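Local structure of galactofuranose-binding protein YtfQ (Escherichia coli, 2VK2) at residues Lys114-Trp119 with Gly224-Val229; Phe170-Gly175 with Ala206-Lys211; Pro230-Ala235 with Asn242-Leu247. The protein binds alpha- and beta-galactofuranose in the periplasm as the solute-binding component of the ABC transporter YtfQRT-YjfF. All coordinates share one frame; numbering follows the deposited sequence.

Contact 1 of 3, residues Lys114-Trp119 with Gly224-Val229; sequences KLIGDW and GSIDGV. With GZL (beta-D-galactofuranose), chain B.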
loop_
_atom_site.group_PDB
_atom_site.type_symbol
_atom_site.label_atom_id
_atom_site.label_comp_id
_atom_site.label_asym_id
_atom_site.label_seq_id
_atom_site.Cartn_x
_atom_site.Cartn_y
_atom_site.Cartn_z
ATOM N N LYS A 114 5.563 5.103 10.784
ATOM C CA LYS A 114 6.119 6.051 11.746
ATOM C C LYS A 114 5.360 7.374 11.755
ATOM O O LYS A 114 5.131 7.951 12.814
ATOM C CB LYS A 114 7.590 6.309 11.426
ATOM C CG LYS A 114 8.300 7.260 12.364
ATOM C CD LYS A 114 9.737 7.451 11.922
ATOM C CE LYS A 114 10.525 8.295 12.900
ATOM N NZ LYS A 114 9.979 9.671 13.013
ATOM N N LEU A 115 4.988 7.860 10.575
ATOM C CA LEU A 115 4.248 9.119 10.484
ATOM C C LEU A 115 2.919 9.042 11.236
ATOM O O LEU A 115 2.546 9.981 11.941
ATOM C CB LEU A 115 4.013 9.507 9.023
ATOM C CG LEU A 115 5.254 9.968 8.254
ATOM C CD1 LEU A 115 4.936 10.107 6.774
ATOM C CD2 LEU A 115 5.799 11.278 8.817
ATOM N N ILE A 116 2.212 7.924 11.096
ATOM C CA ILE A 116 0.951 7.727 11.819
ATOM C C ILE A 116 1.197 7.560 13.321
ATOM O O ILE A 116 0.472 8.135 14.138
ATOM C CB ILE A 116 0.161 6.512 11.273
ATOM C CG1 ILE A 116 -0.303 6.764 9.832
ATOM C CG2 ILE A 116 -1.035 6.194 12.171
ATOM C CD1 ILE A 116 -1.300 7.917 9.681
ATOM N N GLY A 117 2.219 6.788 13.684
ATOM C CA GLY A 117 2.568 6.589 15.088
ATOM C C GLY A 117 2.959 7.875 15.792
ATOM O O GLY A 117 2.490 8.151 16.899
ATOM N N ASP A 118 3.811 8.669 15.146
ATOM C CA ASP A 118 4.235 9.964 15.688
ATOM C C ASP A 118 3.028 10.885 15.876
ATOM O O ASP A 118 2.906 11.568 16.898
ATOM C CB ASP A 118 5.245 10.653 14.760
ATOM C CG ASP A 118 6.613 9.986 14.754
ATOM O OD1 ASP A 118 6.886 9.124 15.616
ATOM O OD2 ASP A 118 7.424 10.344 13.874
ATOM N N TRP A 119 2.140 10.897 14.888
ATOM C CA TRP A 119 0.919 11.688 14.973
ATOM C C TRP A 119 0.093 11.269 16.191
ATOM O O TRP A 119 -0.373 12.119 16.953
ATOM C CB TRP A 119 0.083 11.568 13.692
ATOM C CG TRP A 119 -1.300 12.079 13.902
ATOM C CD1 TRP A 119 -1.705 13.378 13.876
ATOM C CD2 TRP A 119 -2.456 11.302 14.231
ATOM N NE1 TRP A 119 -3.046 13.460 14.155
ATOM C CE2 TRP A 119 -3.533 12.200 14.375
ATOM C CE3 TRP A 119 -2.689 9.935 14.410
ATOM C CZ2 TRP A 119 -4.822 11.772 14.691
ATOM C CZ3 TRP A 119 -3.969 9.511 14.720
ATOM C CH2 TRP A 119 -5.020 10.428 14.857
ATOM N N GLY A 224 -6.178 6.165 11.916
ATOM C CA GLY A 224 -4.922 6.482 11.247
ATOM C C GLY A 224 -4.687 5.414 10.200
ATOM O O GLY A 224 -4.780 4.230 10.500
ATOM N N SER A 225 -4.411 5.824 8.968
ATOM C CA SER A 225 -4.277 4.875 7.869
ATOM C C SER A 225 -3.379 5.438 6.775
ATOM O O SER A 225 -2.850 6.537 6.906
ATOM C CB SER A 225 -5.657 4.495 7.327
ATOM O OG SER A 225 -6.391 5.640 6.928
ATOM N N ILE A 226 -3.176 4.660 5.716
ATOM C CA ILE A 226 -2.222 5.016 4.677
ATOM C C ILE A 226 -2.827 4.813 3.293
ATOM O O ILE A 226 -3.511 3.822 3.056
ATOM C CB ILE A 226 -0.937 4.162 4.816
ATOM C CG1 ILE A 226 -0.244 4.450 6.157
ATOM C CG2 ILE A 226 0.029 4.426 3.663
ATOM C CD1 ILE A 226 0.670 3.343 6.631
ATOM N N ASP A 227 -2.580 5.793 2.421
ATOM C CA ASP A 227 -2.761 5.735 0.950
ATOM C C ASP A 227 -3.164 7.101 0.408
ATOM O O ASP A 227 -2.663 7.531 -0.626
ATOM C CB ASP A 227 -3.802 4.714 0.469
ATOM C CG ASP A 227 -3.251 3.308 0.340
ATOM O OD1 ASP A 227 -2.017 3.107 0.401
ATOM O OD2 ASP A 227 -4.082 2.403 0.168
ATOM N N GLY A 228 -4.083 7.769 1.101
ATOM C CA GLY A 228 -4.654 9.015 0.611
ATOM C C GLY A 228 -5.609 8.785 -0.543
ATOM O O GLY A 228 -5.545 9.491 -1.547
ATOM N N VAL A 229 -6.497 7.803 -0.409
ATOM C CA VAL A 229 -7.542 7.599 -1.411
ATOM C C VAL A 229 -8.617 8.671 -1.211
ATOM O O VAL A 229 -8.793 9.174 -0.096
ATOM C CB VAL A 229 -8.165 6.180 -1.351
ATOM C CG1 VAL A 229 -7.086 5.119 -1.523
ATOM C CG2 VAL A 229 -8.926 5.958 -0.055
HETATM C C6 GZL B . 1.292 -0.045 -1.283
HETATM C C5 GZL B . 0.708 -1.259 -1.311
HETATM C C4 GZL B . -0.662 -1.553 -0.728
HETATM C C3 GZL B . -1.619 -0.447 -0.377
HETATM C C2 GZL B . -2.833 -0.734 -0.829
HETATM O O6 GZL B . 2.511 0.155 -1.794
HETATM O O5 GZL B . 1.392 -2.300 -1.798
HETATM O O4 GZL B . -1.422 -2.364 -1.635
HETATM O O3 GZL B . -1.274 0.603 0.360
HETATM C C1 GZL B . -2.802 -1.982 -1.635
HETATM O O2 GZL B . -3.965 -0.048 -0.663
HETATM O O1 GZL B . -3.593 -3.010 -1.049
#
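I116 of helix 109-124 packs on G224 and S225 of strand 222-225, and most of the contact gathers round it. With CG1 beside the backbone N (chi1 -66°) and CG2 anti to it, CG2 meets G224 CA at 4.0 Å and CD1, beyond CG1, comes to 3.5 Å from S225 O. With no side chain at G224, the two CA atoms of I116 and G224 lie 6.0 Å apart. Farther along, I116 CG1 and I226 CG1 touch more loosely, at 4.3 Å. The helix is looser on its solvent side, where exposed K114 bridges one turn onward to D118, NZ to OD2 2.8 Å. At the far end of 224-229, D227 grips beta-D-galactofuranose with both carboxylate oxygens, OD1 taking O3 and OD2 taking O2, each at 2.6 Å. Replacing D227 by alanine removes both acceptors, and the sugar's O2 and O3 hydroxyls would probably lose these mates, leaving the ring freer to shift. I116 also packs on F150 of helix 141-153 and on A243 and V245, so helix 109-124 lies over strands 222-225 and 243-246 of the mixed sheet, beside helix 141-153.

Contact 2 of 3, residues Phe170-Gly175 with Ala206-Lys211; sequences FTRSKG and AIQAIK. With GZL (beta-D-galactofuranose), chain B.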
loop_
_atom_site.group_PDB
_atom_site.type_symbol
_atom_site.label_atom_id
_atom_site.label_comp_id
_atom_site.label_asym_id
_atom_site.label_seq_id
_atom_site.Cartn_x
_atom_site.Cartn_y
_atom_site.Cartn_z
ATOM N N PHE A 170 -6.143 -5.846 3.240
ATOM C CA PHE A 170 -6.129 -4.584 2.490
ATOM C C PHE A 170 -7.477 -4.220 1.824
ATOM O O PHE A 170 -7.512 -3.358 0.945
ATOM C CB PHE A 170 -5.000 -4.580 1.430
ATOM C CG PHE A 170 -3.628 -4.208 1.960
ATOM C CD1 PHE A 170 -3.448 -3.118 2.805
ATOM C CD2 PHE A 170 -2.501 -4.911 1.543
ATOM C CE1 PHE A 170 -2.185 -2.762 3.251
ATOM C CE2 PHE A 170 -1.234 -4.562 1.996
ATOM C CZ PHE A 170 -1.078 -3.479 2.842
ATOM N N THR A 171 -8.576 -4.845 2.248
ATOM C CA THR A 171 -9.889 -4.556 1.658
ATOM C C THR A 171 -10.839 -3.878 2.638
ATOM O O THR A 171 -10.744 -4.048 3.852
ATOM C CB THR A 171 -10.595 -5.820 1.120
ATOM O OG1 THR A 171 -10.991 -6.660 2.207
ATOM C CG2 THR A 171 -9.691 -6.592 0.174
ATOM N N ARG A 172 -11.772 -3.118 2.079
ATOM C CA ARG A 172 -12.815 -2.466 2.860
ATOM C C ARG A 172 -13.710 -3.489 3.559
ATOM O O ARG A 172 -14.004 -3.352 4.750
ATOM C CB ARG A 172 -13.648 -1.553 1.951
ATOM C CG ARG A 172 -14.514 -0.553 2.686
ATOM C CD ARG A 172 -15.165 0.436 1.726
ATOM N NE ARG A 172 -14.196 1.328 1.083
ATOM C CZ ARG A 172 -14.520 2.407 0.368
ATOM N NH1 ARG A 172 -15.792 2.753 0.193
ATOM N NH2 ARG A 172 -13.568 3.155 -0.173
ATOM N N SER A 173 -14.115 -4.524 2.825
ATOM C CA SER A 173 -15.040 -5.522 3.361
ATOM C C SER A 173 -14.428 -6.313 4.518
ATOM O O SER A 173 -15.073 -6.498 5.551
ATOM C CB SER A 173 -15.524 -6.470 2.259
ATOM O OG SER A 173 -14.442 -7.137 1.635
ATOM N N LYS A 174 -13.189 -6.766 4.357
ATOM C CA LYS A 174 -12.534 -7.532 5.417
ATOM C C LYS A 174 -12.124 -6.629 6.584
ATOM O O LYS A 174 -12.192 -7.042 7.742
ATOM C CB LYS A 174 -11.333 -8.307 4.870
ATOM C CG LYS A 174 -10.679 -9.260 5.868
ATOM C CD LYS A 174 -11.543 -10.477 6.164
ATOM C CE LYS A 174 -10.869 -11.397 7.170
ATOM N NZ LYS A 174 -9.550 -11.894 6.696
ATOM N N GLY A 175 -11.712 -5.399 6.282
ATOM C CA GLY A 175 -11.448 -4.406 7.320
ATOM C C GLY A 175 -12.652 -4.191 8.223
ATOM O O GLY A 175 -12.521 -4.142 9.447
ATOM N N ALA A 206 -13.666 -0.098 8.670
ATOM C CA ALA A 206 -13.685 0.049 10.124
ATOM C C ALA A 206 -14.609 1.184 10.569
ATOM O O ALA A 206 -15.336 1.045 11.552
ATOM C CB ALA A 206 -12.276 0.276 10.656
ATOM N N ILE A 207 -14.574 2.299 9.845
ATOM C CA ILE A 207 -15.449 3.436 10.133
ATOM C C ILE A 207 -16.927 3.028 10.083
ATOM O O ILE A 207 -17.708 3.440 10.942
ATOM C CB ILE A 207 -15.152 4.629 9.188
ATOM C CG1 ILE A 207 -13.840 5.305 9.597
ATOM C CG2 ILE A 207 -16.286 5.651 9.217
ATOM C CD1 ILE A 207 -13.262 6.215 8.542
ATOM N N GLN A 208 -17.301 2.206 9.101
ATOM C CA GLN A 208 -18.665 1.662 9.022
ATOM C C GLN A 208 -19.004 0.849 10.265
ATOM O O GLN A 208 -20.075 1.017 10.853
ATOM C CB GLN A 208 -18.835 0.743 7.808
ATOM C CG GLN A 208 -18.671 1.378 6.448
ATOM C CD GLN A 208 -18.885 0.367 5.332
ATOM O OE1 GLN A 208 -20.002 -0.111 5.121
ATOM N NE2 GLN A 208 -17.815 0.028 4.622
ATOM N N ALA A 209 -18.098 -0.050 10.651
ATOM C CA ALA A 209 -18.300 -0.900 11.826
ATOM C C ALA A 209 -18.442 -0.079 13.106
ATOM O O ALA A 209 -19.277 -0.389 13.960
ATOM C CB ALA A 209 -17.155 -1.900 11.964
ATOM N N ILE A 210 -17.629 0.968 13.233
ATOM C CA ILE A 210 -17.675 1.847 14.402
ATOM C C ILE A 210 -19.033 2.548 14.493
ATOM O O ILE A 210 -19.649 2.588 15.561
ATOM C CB ILE A 210 -16.537 2.896 14.369
ATOM C CG1 ILE A 210 -15.171 2.216 14.516
ATOM C CG2 ILE A 210 -16.716 3.923 15.483
ATOM C CD1 ILE A 210 -14.013 3.076 14.056
ATOM N N LYS A 211 -19.501 3.087 13.370
ATOM C CA LYS A 211 -20.812 3.744 13.319
ATOM C C LYS A 211 -21.950 2.778 13.636
ATOM O O LYS A 211 -22.871 3.120 14.380
ATOM C CB LYS A 211 -21.049 4.390 11.951
ATOM C CG LYS A 211 -20.226 5.646 11.729
ATOM C CD LYS A 211 -20.774 6.515 10.608
ATOM C CE LYS A 211 -20.226 6.123 9.257
ATOM N NZ LYS A 211 -20.666 7.062 8.189
HETATM C C6 GZL B . 1.292 -0.045 -1.283
HETATM C C5 GZL B . 0.708 -1.259 -1.311
HETATM C C4 GZL B . -0.662 -1.553 -0.728
HETATM C C3 GZL B . -1.619 -0.447 -0.377
HETATM C C2 GZL B . -2.833 -0.734 -0.829
HETATM O O6 GZL B . 2.511 0.155 -1.794
HETATM O O5 GZL B . 1.392 -2.300 -1.798
HETATM O O4 GZL B . -1.422 -2.364 -1.635
HETATM O O3 GZL B . -1.274 0.603 0.360
HETATM C C1 GZL B . -2.802 -1.982 -1.635
HETATM O O2 GZL B . -3.965 -0.048 -0.663
HETATM O O1 GZL B . -3.593 -3.010 -1.049
#
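R172 and Q208 meet by their flanks: the aliphatic CG and CD of the arginine each lie 3.9 Å from NE2 of the glutamine, a van der Waals touch rather than a polar one. The two side chains cross at about a right angle, and the guanidinium and amide planes are turned 83° apart. R172 leaves its helix with CG anti to the backbone N (chi1 -165°) and then bends at chi3, which turns the guanidinium away from Q208 and toward D231, with which it forms a salt bridge. Q208 runs straight out beyond CG, and its OE1 makes a weak hydrogen bond to K176. Deeper in, backbones replace side chains: G175 C is 4.2 Å from A206 N. A side chain at G175 would be crowded by T171 O of its own turn.

The start of helix 172-185 is fixed by T171, the N-cap, whose OG1 accepts from K174 N at 3.1 Å. Just before it, F170 belongs to the sugar pocket. One face of its ring receives galactofuranose C4, 4.0 Å above the plane and offset toward the rim, and the sugar O1 stands 3.2 Å from F170 CG. The carbonyl of F170 is hydrogen-bonded to the N199 side chain, which ties this turn to another sugar-binding residue.

Helices 172-185 and 200-212 thus lie side by side, with M179 of the former filling in against A206, A209 and I210 of the latter, while F170 also touches M202 of helix 200-212 and V142 and R146 of helix 141-153.

Contact 3 of 3, residues Pro230-Ala235 with Asn242-Leu247; sequences PDIYKA and NASVEL. With GZL (beta-D-galactofuranose), chain B.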
loop_
_atom_site.group_PDB
_atom_site.type_symbol
_atom_site.label_atom_id
_atom_site.label_comp_id
_atom_site.label_asym_id
_atom_site.label_seq_id
_atom_site.Cartn_x
_atom_site.Cartn_y
_atom_site.Cartn_z
ATOM N N PRO A 230 -9.326 9.043 -2.293
ATOM C CA PRO A 230 -10.360 10.077 -2.177
ATOM C C PRO A 230 -11.305 9.886 -0.991
ATOM O O PRO A 230 -11.625 10.857 -0.301
ATOM C CB PRO A 230 -11.128 9.948 -3.495
ATOM C CG PRO A 230 -10.128 9.449 -4.460
ATOM C CD PRO A 230 -9.200 8.555 -3.680
ATOM N N ASP A 231 -11.730 8.652 -0.746
ATOM C CA ASP A 231 -12.722 8.387 0.296
ATOM C C ASP A 231 -12.222 8.635 1.719
ATOM O O ASP A 231 -13.036 8.871 2.609
ATOM C CB ASP A 231 -13.298 6.972 0.160
ATOM C CG ASP A 231 -14.299 6.855 -0.982
ATOM O OD1 ASP A 231 -14.638 7.887 -1.596
ATOM O OD2 ASP A 231 -14.751 5.729 -1.265
ATOM N N ILE A 232 -10.910 8.603 1.957
ATOM C CA ILE A 232 -10.422 8.967 3.291
ATOM C C ILE A 232 -10.546 10.476 3.515
ATOM O O ILE A 232 -10.842 10.910 4.623
ATOM C CB ILE A 232 -8.975 8.477 3.576
ATOM C CG1 ILE A 232 -8.756 8.344 5.086
ATOM C CG2 ILE A 232 -7.939 9.419 2.979
ATOM C CD1 ILE A 232 -9.641 7.313 5.755
ATOM N N TYR A 233 -10.332 11.270 2.471
ATOM C CA TYR A 233 -10.498 12.721 2.599
ATOM C C TYR A 233 -11.968 13.097 2.742
ATOM O O TYR A 233 -12.304 14.026 3.479
ATOM C CB TYR A 233 -9.850 13.457 1.429
ATOM C CG TYR A 233 -8.373 13.167 1.325
ATOM C CD1 TYR A 233 -7.500 13.520 2.350
ATOM C CD2 TYR A 233 -7.849 12.508 0.216
ATOM C CE1 TYR A 233 -6.138 13.235 2.265
ATOM C CE2 TYR A 233 -6.493 12.227 0.124
ATOM C CZ TYR A 233 -5.646 12.591 1.145
ATOM O OH TYR A 233 -4.302 12.303 1.040
ATOM N N LYS A 234 -12.843 12.365 2.059
ATOM C CA LYS A 234 -14.285 12.529 2.248
ATOM C C LYS A 234 -14.675 12.212 3.691
ATOM O O LYS A 234 -15.475 12.929 4.293
ATOM C CB LYS A 234 -15.068 11.641 1.278
ATOM C CG LYS A 234 -14.939 12.072 -0.169
ATOM C CD LYS A 234 -15.838 11.269 -1.083
ATOM C CE LYS A 234 -15.696 11.737 -2.517
ATOM N NZ LYS A 234 -16.707 11.121 -3.418
ATOM N N ALA A 235 -14.096 11.152 4.250
ATOM C CA ALA A 235 -14.339 10.797 5.644
ATOM C C ALA A 235 -13.848 11.894 6.588
ATOM O O ALA A 235 -14.539 12.248 7.542
ATOM C CB ALA A 235 -13.672 9.474 5.976
ATOM N N ASN A 242 -9.189 10.710 10.956
ATOM C CA ASN A 242 -8.259 11.682 11.551
ATOM C C ASN A 242 -6.942 11.911 10.830
ATOM O O ASN A 242 -6.470 13.039 10.772
ATOM C CB ASN A 242 -7.963 11.317 13.005
ATOM C CG ASN A 242 -9.206 11.266 13.839
ATOM O OD1 ASN A 242 -9.685 12.289 14.338
ATOM N ND2 ASN A 242 -9.759 10.085 13.977
ATOM N N ALA A 243 -6.326 10.851 10.315
ATOM C CA ALA A 243 -4.975 10.965 9.767
ATOM C C ALA A 243 -4.736 9.953 8.657
ATOM O O ALA A 243 -5.102 8.787 8.788
ATOM C CB ALA A 243 -3.949 10.778 10.882
ATOM N N SER A 244 -4.129 10.406 7.565
ATOM C CA SER A 244 -3.732 9.502 6.488
ATOM C C SER A 244 -2.443 9.956 5.824
ATOM O O SER A 244 -2.227 11.146 5.613
ATOM C CB SER A 244 -4.834 9.390 5.434
ATOM O OG SER A 244 -4.443 8.513 4.382
ATOM N N VAL A 245 -1.603 8.991 5.465
ATOM C CA VAL A 245 -0.362 9.262 4.755
ATOM C C VAL A 245 -0.571 9.012 3.266
ATOM O O VAL A 245 -0.998 7.930 2.866
ATOM C CB VAL A 245 0.781 8.369 5.276
ATOM C CG1 VAL A 245 2.043 8.590 4.461
ATOM C CG2 VAL A 245 1.042 8.656 6.749
ATOM N N GLU A 246 -0.261 10.013 2.449
ATOM C CA GLU A 246 -0.404 9.895 1.003
ATOM C C GLU A 246 0.632 8.947 0.407
ATOM O O GLU A 246 1.809 9.008 0.756
ATOM C CB GLU A 246 -0.253 11.266 0.347
ATOM C CG GLU A 246 -0.450 11.259 -1.156
ATOM C CD GLU A 246 -0.007 12.554 -1.803
ATOM O OE1 GLU A 246 -0.880 13.386 -2.113
ATOM O OE2 GLU A 246 1.213 12.740 -2.001
ATOM N N LEU A 247 0.173 8.099 -0.510
ATOM C CA LEU A 247 1.027 7.229 -1.308
ATOM C C LEU A 247 0.706 7.487 -2.772
ATOM O O LEU A 247 -0.436 7.314 -3.191
ATOM C CB LEU A 247 0.741 5.767 -0.975
ATOM C CG LEU A 247 1.467 4.712 -1.818
ATOM C CD1 LEU A 247 2.961 4.736 -1.537
ATOM C CD2 LEU A 247 0.886 3.344 -1.545
HETATM C C6 GZL B . 1.292 -0.045 -1.283
HETATM C C5 GZL B . 0.708 -1.259 -1.311
HETATM C C4 GZL B . -0.662 -1.553 -0.728
HETATM C C3 GZL B . -1.619 -0.447 -0.377
HETATM C C2 GZL B . -2.833 -0.734 -0.829
HETATM O O6 GZL B . 2.511 0.155 -1.794
HETATM O O5 GZL B . 1.392 -2.300 -1.798
HETATM O O4 GZL B . -1.422 -2.364 -1.635
HETATM O O3 GZL B . -1.274 0.603 0.360
HETATM C C1 GZL B . -2.802 -1.982 -1.635
HETATM O O2 GZL B . -3.965 -0.048 -0.663
HETATM O O1 GZL B . -3.593 -3.010 -1.049
HETATM O O HOH W 1 -3.374 10.731 2.898
HETATM O O HOH W 2 -3.153 13.281 -0.955
#
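I232 and Y233 of helix 230-237 lie on S244 and E246 of strand 243-246 in a buried helix-on-sheet contact inside the beta-alpha-beta unit of strand 222-225, helix 230-237 and strand 243-246. No direct hydrogen bond joins the two segments; van der Waals touches and two bridging waters link them. I232 CG2 sits between the backbone N and the carbonyl carbon, a crowded position, and from there meets S244 OG at 3.9 Å. The same methyl lies 4.0 Å above the Y233 ring plane, over the ring centre, so one methyl touches both the face of its neighbour's ring and the serine on the strand. The tyrosine then reaches past I232, bringing OH to 4.2 Å from E246 CB.

Around that hydroxyl the polar groups are linked through water. Water 1 donates to Y233 OH at 2.6 Å and to S244 OG at 2.9 Å. Y233 OH in turn donates to water 2 at 2.5 Å, and water 2 donates a hydrogen bond to E246 OE1 at 2.6 Å. S244 OG has its strongest partner in D200 of helix 200-212. At L247, CD2 comes within 3.4 Å of galactofuranose C6, and L247 O accepts from W16, another pocket residue, so the chain leaving this contact lines the sugar site.

The chemistry implies a short chain of water-mediated hydrogen bonds from S244 through Y233 to E246: the bonds fix the rotation of the tyrosine hydroxyl and give this buried group both a donor and an acceptor partner. E246 OE1 also lies near E288 OE1, with K292 only a long, weak ion pair away, so its proton affinity may be raised.

Overall arrangement
All three contacts lie in the lobe built on the mixed sheet, one of the two lobes that enclose the sugar in this family, and each reaches galactofuranose. Along the chain contact 2 is nested inside the loop closed by contact 1, and contact 3 follows. Contacts 1 and 3 are the closest pair, centres about 9 Å apart, on neighbouring strands 222-225 and 243-246, where D227 probably bonds through its backbone to V245 and L247. Contact 2 has its centre about 17 Å from that of contact 1 and 14 Å from that of contact 3, which it meets where I207 packs on A235. Three pocket residues, F170, D227 and L247, thus stand on chain next to the packed helices and strands of one lobe.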